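Local coordinates for protein truncated hemoglobin 4 (Chlamydomonas reinhardtii, PDB 6BME) that binds heme b in a 2-on-2 globin fold with a lysine as axial iron ligand, and probably binds oxygen as other globins do, at residues V19-K22 / K23-D27; T81-D84 / K85-H89; F90-S93 / L94-M97; V99-E102 / L103-E106. One frame throughout, in Å; residues are numbered along the deposited sequence.

Contact 1: residues V19-K22 / K23-D27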
loop_
_atom_site.group_PDB
_atom_site.type_symbol
_atom_site.label_atom_id
_atom_site.label_comp_id
_atom_site.label_asym_id
_atom_site.label_seq_id
_atom_site.Cartn_x
_atom_site.Cartn_y
_atom_site.Cartn_z
ATOM N N VAL A 19 -2.009 -12.249 0.499
ATOM C CA VAL A 19 -3.368 -11.854 0.876
ATOM C C VAL A 19 -3.671 -10.454 0.353
ATOM O O VAL A 19 -4.699 -10.217 -0.292
ATOM C CB VAL A 19 -3.544 -11.919 2.404
ATOM C CG1 VAL A 19 -4.855 -11.197 2.834
ATOM C CG2 VAL A 19 -3.503 -13.363 2.895
ATOM N N PHE A 20 -2.750 -9.521 0.604
ATOM C CA PHE A 20 -2.943 -8.119 0.258
ATOM C C PHE A 20 -2.990 -7.941 -1.250
ATOM O O PHE A 20 -3.880 -7.265 -1.774
ATOM C CB PHE A 20 -1.814 -7.311 0.903
ATOM C CG PHE A 20 -1.856 -5.839 0.637
ATOM C CD1 PHE A 20 -3.052 -5.128 0.669
ATOM C CD2 PHE A 20 -0.677 -5.147 0.414
ATOM C CE1 PHE A 20 -3.064 -3.750 0.428
ATOM C CE2 PHE A 20 -0.683 -3.777 0.186
ATOM C CZ PHE A 20 -1.875 -3.079 0.190
ATOM N N TYR A 21 -2.066 -8.591 -1.959
ATOM C CA TYR A 21 -2.042 -8.543 -3.417
ATOM C C TYR A 21 -3.353 -9.043 -4.013
ATOM O O TYR A 21 -3.940 -8.396 -4.892
ATOM C CB TYR A 21 -0.865 -9.375 -3.928
ATOM C CG TYR A 21 -0.896 -9.639 -5.409
ATOM C CD1 TYR A 21 -0.451 -8.687 -6.310
ATOM C CD2 TYR A 21 -1.366 -10.841 -5.909
ATOM C CE1 TYR A 21 -0.473 -8.922 -7.671
ATOM C CE2 TYR A 21 -1.392 -11.088 -7.270
ATOM C CZ TYR A 21 -0.946 -10.122 -8.144
ATOM O OH TYR A 21 -0.973 -10.359 -9.501
ATOM N N LYS A 22 -3.836 -10.192 -3.533
ATOM C CA LYS A 22 -5.041 -10.779 -4.112
ATOM C C LYS A 22 -6.259 -9.903 -3.855
ATOM O O LYS A 22 -7.122 -9.764 -4.731
ATOM C CB LYS A 22 -5.247 -12.197 -3.566
ATOM C CG LYS A 22 -4.206 -13.190 -4.069
ATOM C CD LYS A 22 -4.416 -14.566 -3.469
ATOM C CE LYS A 22 -3.282 -15.524 -3.851
ATOM N NZ LYS A 22 -2.578 -16.071 -2.652
ATOM N N LYS A 23 -6.329 -9.271 -2.678
ATOM C CA LYS A 23 -7.408 -8.314 -2.416
ATOM C C LYS A 23 -7.427 -7.200 -3.459
ATOM O O LYS A 23 -8.489 -6.833 -3.966
ATOM C CB LYS A 23 -7.271 -7.720 -1.012
ATOM C CG LYS A 23 -7.744 -8.614 0.121
ATOM C CD LYS A 23 -7.444 -7.968 1.470
ATOM C CE LYS A 23 -7.817 -8.880 2.629
ATOM N NZ LYS A 23 -9.291 -9.128 2.684
ATOM N N LEU A 24 -6.259 -6.636 -3.787
ATOM C CA LEU A 24 -6.226 -5.552 -4.764
ATOM C C LEU A 24 -6.631 -6.046 -6.148
ATOM O O LEU A 24 -7.418 -5.394 -6.846
ATOM C CB LEU A 24 -4.837 -4.912 -4.812
ATOM C CG LEU A 24 -4.229 -4.400 -3.508
ATOM C CD1 LEU A 24 -2.946 -3.639 -3.808
ATOM C CD2 LEU A 24 -5.212 -3.517 -2.755
ATOM N N MET A 25 -6.092 -7.194 -6.574
ATOM C CA MET A 25 -6.410 -7.676 -7.913
ATOM C C MET A 25 -7.863 -8.121 -8.027
ATOM O O MET A 25 -8.429 -8.090 -9.124
ATOM C CB MET A 25 -5.456 -8.811 -8.303
ATOM C CG MET A 25 -3.974 -8.418 -8.219
ATOM S SD MET A 25 -3.589 -6.880 -9.114
ATOM C CE MET A 25 -3.893 -7.419 -10.798
ATOM N N ASN A 26 -8.497 -8.495 -6.921
ATOM C CA ASN A 26 -9.876 -8.950 -6.974
ATOM C C ASN A 26 -10.874 -7.834 -6.712
ATOM O O ASN A 26 -12.078 -8.092 -6.680
ATOM C CB ASN A 26 -10.077 -10.099 -5.983
ATOM C CG ASN A 26 -9.311 -11.349 -6.394
ATOM O OD1 ASN A 26 -9.254 -11.683 -7.580
ATOM N ND2 ASN A 26 -8.709 -12.033 -5.423
ATOM N N ASP A 27 -10.402 -6.600 -6.530
ATOM C CA ASP A 27 -11.279 -5.462 -6.319
ATOM C C ASP A 27 -11.489 -4.771 -7.658
ATOM O O ASP A 27 -10.536 -4.186 -8.198
ATOM C CB ASP A 27 -10.665 -4.498 -5.298
ATOM C CG ASP A 27 -11.600 -3.348 -4.916
ATOM O OD1 ASP A 27 -12.324 -2.829 -5.788
ATOM O OD2 ASP A 27 -11.598 -2.946 -3.733
#
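The last two turns of helix 10-25 in this 2-on-2 globin carry a Met-aromatic contact between Tyr21 and Met25, four residues apart on the same helix. Met25 CG sits over one face of the phenol ring, 3.7 Å from the centroid of the Tyr21 ring and 20° off its normal, a CH-pi approach offset toward the rim. The sulfur lies farther out and oblique, with Met25 SD 4.6 Å from the Tyr21 ring centroid. CG lies anti to the carbonyl carbon (chi1 -56°), which sets it over the ring; the bend at chi2 then carries the sulfur outward. One residue back, Leu24 lays CD1 over a face of Phe20, toward the rim, while its CD2 comes within 3.8 Å of Phe20 CE1. Phe20 also meets Phe90 edge-to-face, while Leu24 faces helix 39-53, whose Lys45 ligates the heme iron. On the flank toward helix 80-96, Val19 and Lys23 run side by side, and the ammonium of Lys23 continues to a salt bridge with Glu96. Main-chain bonds of the helical i to i+4 kind underlie these pairs; Met25 N reaches Tyr21 O at 3.0 Å. Asn26 N donates to Lys22 O at 2.9 Å.

Contact 2: residues T81-D84 / K85-H89. With HEM (protoporphyrin IX containing Fe), chain C.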
loop_
_atom_site.group_PDB
_atom_site.type_symbol
_atom_site.label_atom_id
_atom_site.label_comp_id
_atom_site.label_asym_id
_atom_site.label_seq_id
_atom_site.Cartn_x
_atom_site.Cartn_y
_atom_site.Cartn_z
ATOM N N THR A 81 -10.579 7.934 -2.772
ATOM C CA THR A 81 -11.378 6.728 -2.582
ATOM C C THR A 81 -10.536 5.497 -2.895
ATOM O O THR A 81 -10.591 4.493 -2.180
ATOM C CB THR A 81 -12.630 6.764 -3.462
ATOM O OG1 THR A 81 -13.344 7.993 -3.244
ATOM C CG2 THR A 81 -13.565 5.600 -3.123
ATOM N N HIS A 82 -9.727 5.568 -3.945
ATOM C CA HIS A 82 -8.843 4.451 -4.242
ATOM C C HIS A 82 -7.844 4.233 -3.111
ATOM O O HIS A 82 -7.638 3.091 -2.676
ATOM C CB HIS A 82 -8.132 4.692 -5.569
ATOM C CG HIS A 82 -9.068 4.848 -6.727
ATOM N ND1 HIS A 82 -8.983 5.895 -7.615
ATOM C CD2 HIS A 82 -10.121 4.098 -7.129
ATOM C CE1 HIS A 82 -9.931 5.776 -8.527
ATOM N NE2 HIS A 82 -10.643 4.701 -8.248
ATOM N N PHE A 83 -7.235 5.320 -2.605
ATOM C CA PHE A 83 -6.284 5.203 -1.497
ATOM C C PHE A 83 -6.931 4.550 -0.283
ATOM O O PHE A 83 -6.332 3.682 0.365
ATOM C CB PHE A 83 -5.725 6.570 -1.097
ATOM C CG PHE A 83 -4.840 6.522 0.134
ATOM C CD1 PHE A 83 -5.387 6.586 1.415
ATOM C CD2 PHE A 83 -3.461 6.384 0.008
ATOM C CE1 PHE A 83 -4.578 6.515 2.541
ATOM C CE2 PHE A 83 -2.639 6.321 1.130
ATOM C CZ PHE A 83 -3.197 6.381 2.399
ATOM N N ASP A 84 -8.136 5.010 0.078
ATOM C CA ASP A 84 -8.800 4.469 1.259
ATOM C C ASP A 84 -9.159 3.001 1.081
ATOM O O ASP A 84 -9.248 2.266 2.075
ATOM C CB ASP A 84 -10.052 5.287 1.587
ATOM C CG ASP A 84 -9.721 6.696 2.045
ATOM O OD1 ASP A 84 -8.584 6.909 2.519
ATOM O OD2 ASP A 84 -10.589 7.598 1.936
ATOM N N LYS A 85 -9.412 2.565 -0.159
ATOM C CA LYS A 85 -9.725 1.156 -0.383
ATOM C C LYS A 85 -8.467 0.299 -0.268
ATOM O O LYS A 85 -8.497 -0.769 0.354
ATOM C CB LYS A 85 -10.396 0.971 -1.751
ATOM C CG LYS A 85 -11.213 -0.321 -1.887
ATOM C CD LYS A 85 -12.472 -0.297 -0.983
ATOM C CE LYS A 85 -13.185 -1.644 -0.976
ATOM N NZ LYS A 85 -13.708 -1.964 -2.345
ATOM N N VAL A 86 -7.353 0.761 -0.854
ATOM C CA VAL A 86 -6.079 0.059 -0.718
ATOM C C VAL A 86 -5.681 -0.024 0.749
ATOM O O VAL A 86 -5.256 -1.080 1.238
ATOM C CB VAL A 86 -4.988 0.754 -1.562
ATOM C CG1 VAL A 86 -3.584 0.269 -1.171
ATOM C CG2 VAL A 86 -5.227 0.532 -3.055
ATOM N N ALA A 87 -5.825 1.088 1.476
ATOM C CA ALA A 87 -5.461 1.106 2.891
ATOM C C ALA A 87 -6.348 0.172 3.704
ATOM O O ALA A 87 -5.867 -0.536 4.604
ATOM C CB ALA A 87 -5.540 2.537 3.429
ATOM N N GLY A 88 -7.647 0.143 3.396
ATOM C CA GLY A 88 -8.536 -0.794 4.078
ATOM C C GLY A 88 -8.182 -2.247 3.797
ATOM O O GLY A 88 -8.169 -3.082 4.707
ATOM N N HIS A 89 -7.898 -2.575 2.533
ATOM C CA HIS A 89 -7.470 -3.937 2.236
ATOM C C HIS A 89 -6.192 -4.285 2.978
ATOM O O HIS A 89 -6.014 -5.433 3.402
ATOM C CB HIS A 89 -7.257 -4.132 0.736
ATOM C CG HIS A 89 -8.527 -4.164 -0.058
ATOM N ND1 HIS A 89 -9.626 -4.904 0.321
ATOM C CD2 HIS A 89 -8.870 -3.545 -1.216
ATOM C CE1 HIS A 89 -10.591 -4.741 -0.570
ATOM N NE2 HIS A 89 -10.154 -3.926 -1.517
HETATM C CHA HEM C . 3.917 1.660 -7.394
HETATM C CHB HEM C . 3.865 1.985 -2.572
HETATM C CHC HEM C . -0.677 3.638 -2.861
HETATM C CHD HEM C . -0.954 1.674 -7.260
HETATM C C1A HEM C . 4.364 1.624 -6.091
HETATM C C2A HEM C . 5.689 1.273 -5.597
HETATM C C3A HEM C . 5.640 1.363 -4.253
HETATM C C4A HEM C . 4.311 1.769 -3.857
HETATM C CMA HEM C . 6.770 1.109 -3.235
HETATM C CAA HEM C . 6.936 0.877 -6.448
HETATM C CBA HEM C . 6.687 -0.381 -7.281
HETATM C CGA HEM C . 7.948 -0.903 -7.944
HETATM O O1A HEM C . 8.560 -0.172 -8.785
HETATM O O2A HEM C . 8.320 -2.074 -7.636
HETATM C C1B HEM C . 2.670 2.593 -2.241
HETATM C C2B HEM C . 2.338 3.236 -0.986
HETATM C C3B HEM C . 1.083 3.698 -1.090
HETATM C C4B HEM C . 0.579 3.336 -2.392
HETATM C CMB HEM C . 3.285 3.387 0.228
HETATM C CAB HEM C . 0.215 4.449 -0.052
HETATM C CBB HEM C . 0.413 4.392 1.265
HETATM C C1C HEM C . -1.181 3.165 -4.044
HETATM C C2C HEM C . -2.558 3.195 -4.440
HETATM C C3C HEM C . -2.665 2.634 -5.641
HETATM C C4C HEM C . -1.329 2.246 -6.065
HETATM C CMC HEM C . -3.704 3.758 -3.571
HETATM C CAC HEM C . -3.990 2.458 -6.407
HETATM C CBC HEM C . -4.201 1.375 -7.162
HETATM C C1D HEM C . 0.352 1.575 -7.709
HETATM C C2D HEM C . 0.776 1.232 -9.051
HETATM C C3D HEM C . 2.108 1.223 -9.077
HETATM C C4D HEM C . 2.586 1.565 -7.760
HETATM C CMD HEM C . -0.178 0.910 -10.214
HETATM C CAD HEM C . 3.042 0.881 -10.275
HETATM C CBD HEM C . 3.161 2.074 -11.213
HETATM C CGD HEM C . 4.030 1.649 -12.374
HETATM O O1D HEM C . 5.030 0.923 -12.144
HETATM O O2D HEM C . 3.731 2.051 -13.520
HETATM N NA HEM C . 3.564 1.900 -5.006
HETATM N NB HEM C . 1.571 2.676 -3.083
HETATM N NC HEM C . -0.461 2.590 -5.062
HETATM N ND HEM C . 1.489 1.786 -6.944
HETATM FE FE HEM C . 1.525 2.221 -5.018
#
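Apolar contacts gather where Phe83 and Ala87, one turn apart on helix 80-96, meet near the heme edge. Ala87 CB comes obliquely to the phenyl ring, 4.2 Å from Phe83 CE1. The other side of the ring's rim belongs to the cofactor: Phe83 CE2 lies 3.6 Å from heme CAB and equally near CBB, the two carbons of one vinyl group. With its CG anti to the backbone N (chi1 174°), the ring is directed from the helix toward this vinyl. Val86 adds a second contact, its CG2 3.6 Å from the heme methyl CMC, and both residues belong to the heme pocket. Replacing Phe83 by alanine would probably leave the vinyl without its aromatic neighbour and open a gap between helix and porphyrin.

Hydrogen bonds between backbone groups hold the turn. Val86 N donates to His82 O at 3.0 Å and Ala87 N to Phe83 O at 2.9 Å, both fairly straight, whereas Gly88 N approaches Asp84 O at 3.0 Å from above the carbonyl plane, 41° out of it. Lys85 N donates to Thr81 O at 3.0 Å, with a weak second bond to His82 O.

Charged groups on this turn find their mates outside it: Asp84 pairs with Arg115 and Lys85 with Asp27. The segment borders the porphyrin on one flank and helix 10-25 on another, where Phe20 and Leu24 touch Val86, while Phe118 meets the ring of Phe83 and the loop residue Leu30 packs on Lys85, Val86 and His89.

Contact 3: residues F90-S93 / L94-M97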
loop_
_atom_site.group_PDB
_atom_site.type_symbol
_atom_site.label_atom_id
_atom_site.label_comp_id
_atom_site.label_asym_id
_atom_site.label_seq_id
_atom_site.Cartn_x
_atom_site.Cartn_y
_atom_site.Cartn_z
ATOM N N PHE A 90 -5.298 -3.314 3.158
ATOM C CA PHE A 90 -4.052 -3.600 3.859
ATOM C C PHE A 90 -4.312 -3.981 5.314
ATOM O O PHE A 90 -3.804 -5.000 5.800
ATOM C CB PHE A 90 -3.103 -2.409 3.772
ATOM C CG PHE A 90 -1.785 -2.660 4.431
ATOM C CD1 PHE A 90 -0.856 -3.528 3.852
ATOM C CD2 PHE A 90 -1.479 -2.058 5.628
ATOM C CE1 PHE A 90 0.358 -3.770 4.463
ATOM C CE2 PHE A 90 -0.257 -2.299 6.250
ATOM C CZ PHE A 90 0.651 -3.151 5.676
ATOM N N VAL A 91 -5.102 -3.178 6.032
ATOM C CA VAL A 91 -5.327 -3.503 7.437
ATOM C C VAL A 91 -6.169 -4.768 7.557
ATOM O O VAL A 91 -5.953 -5.574 8.463
ATOM C CB VAL A 91 -5.953 -2.319 8.200
ATOM C CG1 VAL A 91 -5.051 -1.111 8.110
ATOM C CG2 VAL A 91 -7.334 -1.988 7.656
ATOM N N ASP A 92 -7.104 -4.992 6.628
ATOM C CA ASP A 92 -7.830 -6.256 6.621
ATOM C C ASP A 92 -6.873 -7.429 6.454
ATOM O O ASP A 92 -7.047 -8.470 7.091
ATOM C CB ASP A 92 -8.880 -6.268 5.509
ATOM C CG ASP A 92 -9.994 -5.257 5.740
ATOM O OD1 ASP A 92 -10.018 -4.603 6.808
ATOM O OD2 ASP A 92 -10.843 -5.115 4.839
ATOM N N SER A 93 -5.862 -7.285 5.587
ATOM C CA SER A 93 -4.875 -8.350 5.432
ATOM C C SER A 93 -4.166 -8.625 6.745
ATOM O O SER A 93 -3.999 -9.784 7.133
ATOM C CB SER A 93 -3.856 -7.987 4.350
ATOM O OG SER A 93 -4.511 -7.695 3.134
ATOM N N LEU A 94 -3.768 -7.569 7.455
ATOM C CA LEU A 94 -3.080 -7.758 8.727
ATOM C C LEU A 94 -3.969 -8.482 9.735
ATOM O O LEU A 94 -3.507 -9.387 10.440
ATOM C CB LEU A 94 -2.624 -6.410 9.283
ATOM C CG LEU A 94 -1.644 -5.562 8.482
ATOM C CD1 LEU A 94 -1.409 -4.233 9.199
ATOM C CD2 LEU A 94 -0.340 -6.319 8.293
ATOM N N LYS A 95 -5.250 -8.104 9.811
ATOM C CA LYS A 95 -6.167 -8.761 10.738
ATOM C C LYS A 95 -6.358 -10.227 10.379
ATOM O O LYS A 95 -6.378 -11.093 11.263
ATOM C CB LYS A 95 -7.519 -8.039 10.748
ATOM C CG LYS A 95 -7.437 -6.584 11.154
ATOM C CD LYS A 95 -8.789 -5.901 10.980
ATOM C CE LYS A 95 -8.696 -4.400 11.201
ATOM N NZ LYS A 95 -9.994 -3.739 10.878
ATOM N N GLU A 96 -6.524 -10.524 9.090
ATOM C CA GLU A 96 -6.707 -11.907 8.660
ATOM C C GLU A 96 -5.501 -12.776 8.987
ATOM O O GLU A 96 -5.646 -13.987 9.204
ATOM C CB GLU A 96 -7.001 -11.949 7.167
ATOM C CG GLU A 96 -8.375 -11.382 6.863
ATOM C CD GLU A 96 -8.641 -11.256 5.390
ATOM O OE1 GLU A 96 -7.949 -11.941 4.601
ATOM O OE2 GLU A 96 -9.549 -10.473 5.032
ATOM N N MET A 97 -4.315 -12.186 9.035
ATOM C CA MET A 97 -3.100 -12.903 9.393
ATOM C C MET A 97 -2.877 -12.958 10.902
ATOM O O MET A 97 -1.823 -13.427 11.346
ATOM C CB MET A 97 -1.904 -12.258 8.699
ATOM C CG MET A 97 -1.953 -12.371 7.176
ATOM S SD MET A 97 -1.816 -14.073 6.604
ATOM C CE MET A 97 -0.309 -14.572 7.421
HETATM O O HOH W 1 -11.469 -4.750 9.156
#
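Leu94 packs against Phe90 one turn earlier, near the C-terminal end of helix 80-96 in the globin fold. From the backbone outward, its CB first comes 3.5 Å from Val91 O. The next atom, CG, is anti to the carbonyl carbon (chi1 -61°), which brings it over one face of the Phe90 ring, above the rim rather than the centre; Leu94 CG is also 3.5 Å from Phe90 O. At the tip, the methyl CD1 makes the close approach, 3.7 Å from Phe90 CE2. Beyond this pair, Leu94 touches Ile104 and Ala107 of helix 101-114, and Phe90 touches Leu50 and Ala53 of helix 39-53. With an alanine at Leu94, the branched tip would be missing, which would probably uncover this face of Phe90 and leave a gap toward helix 101-114.

At Asp92, Lys95 and Glu96, on the solvent side, the character changes. Lys95 is extended beyond CG, and its aliphatic part runs past the backbone carbonyl of Val91. Its ammonium and the Asp92 carboxylate stay 4.2 Å apart from NZ to OD1, beyond a salt bridge, but a water spans them: it donates to Asp92 OD1 at 2.8 Å and accepts from Lys95 NZ at a short 2.5 Å. Glu96 passes its CG close to Asp92 O. Ser93, by contrast, is buried and faces helix 10-25; its OG turns back to bond the carbonyl of His89. The helix then ends, and Met97, the first residue to leave helical geometry, still donates its N to Ser93 O at 3.1 Å.

Contact 4: residues V99-E102 / L103-E106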
loop_
_atom_site.group_PDB
_atom_site.type_symbol
_atom_site.label_atom_id
_atom_site.label_comp_id
_atom_site.label_asym_id
_atom_site.label_seq_id
_atom_site.Cartn_x
_atom_site.Cartn_y
_atom_site.Cartn_z
ATOM N N VAL A 99 -2.516 -10.378 12.993
ATOM C CA VAL A 99 -1.679 -9.304 13.519
ATOM C C VAL A 99 -2.460 -8.530 14.572
ATOM O O VAL A 99 -3.653 -8.260 14.407
ATOM C CB VAL A 99 -1.199 -8.386 12.379
ATOM C CG1 VAL A 99 -0.430 -7.201 12.931
ATOM C CG2 VAL A 99 -0.340 -9.175 11.394
ATOM N N GLY A 100 -1.790 -8.165 15.664
ATOM C CA GLY A 100 -2.470 -7.564 16.790
ATOM C C GLY A 100 -2.743 -6.083 16.622
ATOM O O GLY A 100 -2.264 -5.426 15.698
ATOM N N GLN A 101 -3.509 -5.554 17.580
ATOM C CA GLN A 101 -4.070 -4.211 17.461
ATOM C C GLN A 101 -3.005 -3.127 17.547
ATOM O O GLN A 101 -3.133 -2.085 16.892
ATOM C CB GLN A 101 -5.126 -3.991 18.551
ATOM C CG GLN A 101 -5.849 -2.658 18.459
ATOM C CD GLN A 101 -6.718 -2.571 17.226
ATOM O OE1 GLN A 101 -7.581 -3.423 17.002
ATOM N NE2 GLN A 101 -6.489 -1.546 16.409
ATOM N N GLU A 102 -1.969 -3.329 18.362
ATOM C CA GLU A 102 -0.928 -2.314 18.469
ATOM C C GLU A 102 -0.224 -2.120 17.131
ATOM O O GLU A 102 0.036 -0.982 16.715
ATOM C CB GLU A 102 0.064 -2.699 19.566
ATOM C CG GLU A 102 0.963 -1.549 20.001
ATOM C CD GLU A 102 1.660 -1.816 21.328
ATOM O OE1 GLU A 102 1.102 -2.561 22.158
ATOM O OE2 GLU A 102 2.769 -1.285 21.539
ATOM N N LEU A 103 0.060 -3.221 16.424
ATOM C CA LEU A 103 0.669 -3.121 15.100
ATOM C C LEU A 103 -0.303 -2.547 14.071
ATOM O O LEU A 103 0.103 -1.771 13.197
ATOM C CB LEU A 103 1.183 -4.492 14.656
ATOM C CG LEU A 103 2.425 -5.025 15.382
ATOM C CD1 LEU A 103 2.785 -6.428 14.901
ATOM C CD2 LEU A 103 3.604 -4.079 15.185
ATOM N N ILE A 104 -1.591 -2.912 14.152
ATOM C CA ILE A 104 -2.586 -2.304 13.267
ATOM C C ILE A 104 -2.565 -0.788 13.405
ATOM O O ILE A 104 -2.527 -0.054 12.410
ATOM C CB ILE A 104 -3.997 -2.848 13.565
ATOM C CG1 ILE A 104 -4.037 -4.357 13.432
ATOM C CG2 ILE A 104 -5.033 -2.190 12.630
ATOM C CD1 ILE A 104 -3.560 -4.825 12.142
ATOM N N ASP A 105 -2.637 -0.302 14.646
ATOM C CA ASP A 105 -2.691 1.136 14.888
ATOM C C ASP A 105 -1.461 1.826 14.326
ATOM O O ASP A 105 -1.562 2.900 13.720
ATOM C CB ASP A 105 -2.825 1.416 16.389
ATOM C CG ASP A 105 -4.229 1.122 16.930
ATOM O OD1 ASP A 105 -5.201 1.151 16.148
ATOM O OD2 ASP A 105 -4.366 0.874 18.150
ATOM N N GLU A 106 -0.288 1.218 14.514
ATOM C CA GLU A 106 0.942 1.805 14.000
ATOM C C GLU A 106 0.884 1.929 12.481
ATOM O O GLU A 106 1.187 2.987 11.917
ATOM C CB GLU A 106 2.141 0.960 14.445
ATOM C CG GLU A 106 3.419 1.301 13.706
ATOM C CD GLU A 106 4.610 0.445 14.133
ATOM O OE1 GLU A 106 4.492 -0.321 15.123
ATOM O OE2 GLU A 106 5.662 0.554 13.466
#
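Val99 reaches forward onto Leu103, the two side chains crossing at about a right angle. Its CG1 does the touching, 3.6 Å from Leu103 CB, and the same methyl lies 4.0 Å from Ile104 CD1. Having CG1 anti to the backbone N turns this methyl to the following turn. Leu94 of helix 80-96 touches Val99, and Phe54 touches Leu103. Gly100 comes next, at the N-cap position of helix 101-114, and its carbonyl opens the regular bonding of the helix: Ile104 N donates to Gly100 O at 3.0 Å, in the carbonyl plane. The Ile104 side chain leans against the same oxygen, with CG1 3.1 Å from Gly100 O. Gln101 then spans one turn on the outer surface. Bent at chi2 (67°), its chain carries the amide onward to the next turn so that NE2 donates to Asp105 OD1 at 3.0 Å. The acceptor lies close to the amide plane, yet the nitrogen stands well above the carboxylate plane, 54° out of it, and the two planes are 44° apart. Asp105 N also bonds Gln101 O, so backbone and side chain join the same two residues. Glu102 closes the segment through its carbonyl, which accepts from Glu106 N at 3.1 Å.

Along the chain the contacts come in series, on three helices of one globin domain: contact 1 at the end of helix 10-25, contacts 2 and 3 in succession on helix 80-96, and contact 4 at the start of helix 101-114. Contact 1 touches both its neighbours on helix 80-96, with centres about 11 and 12 Å away, through charged pairs and side-chain packing. Contacts 3 and 4, about 10 Å apart between centres, are joined by a probable hydrogen bond from Val99 N to Leu94 O; contacts 1 and 4, with centres about 20 Å and nearest atoms about 10 Å apart, do not touch. Helix 80-96 thus links heme edge, distal-side helix 10-25 and the first turns of helix 101-114.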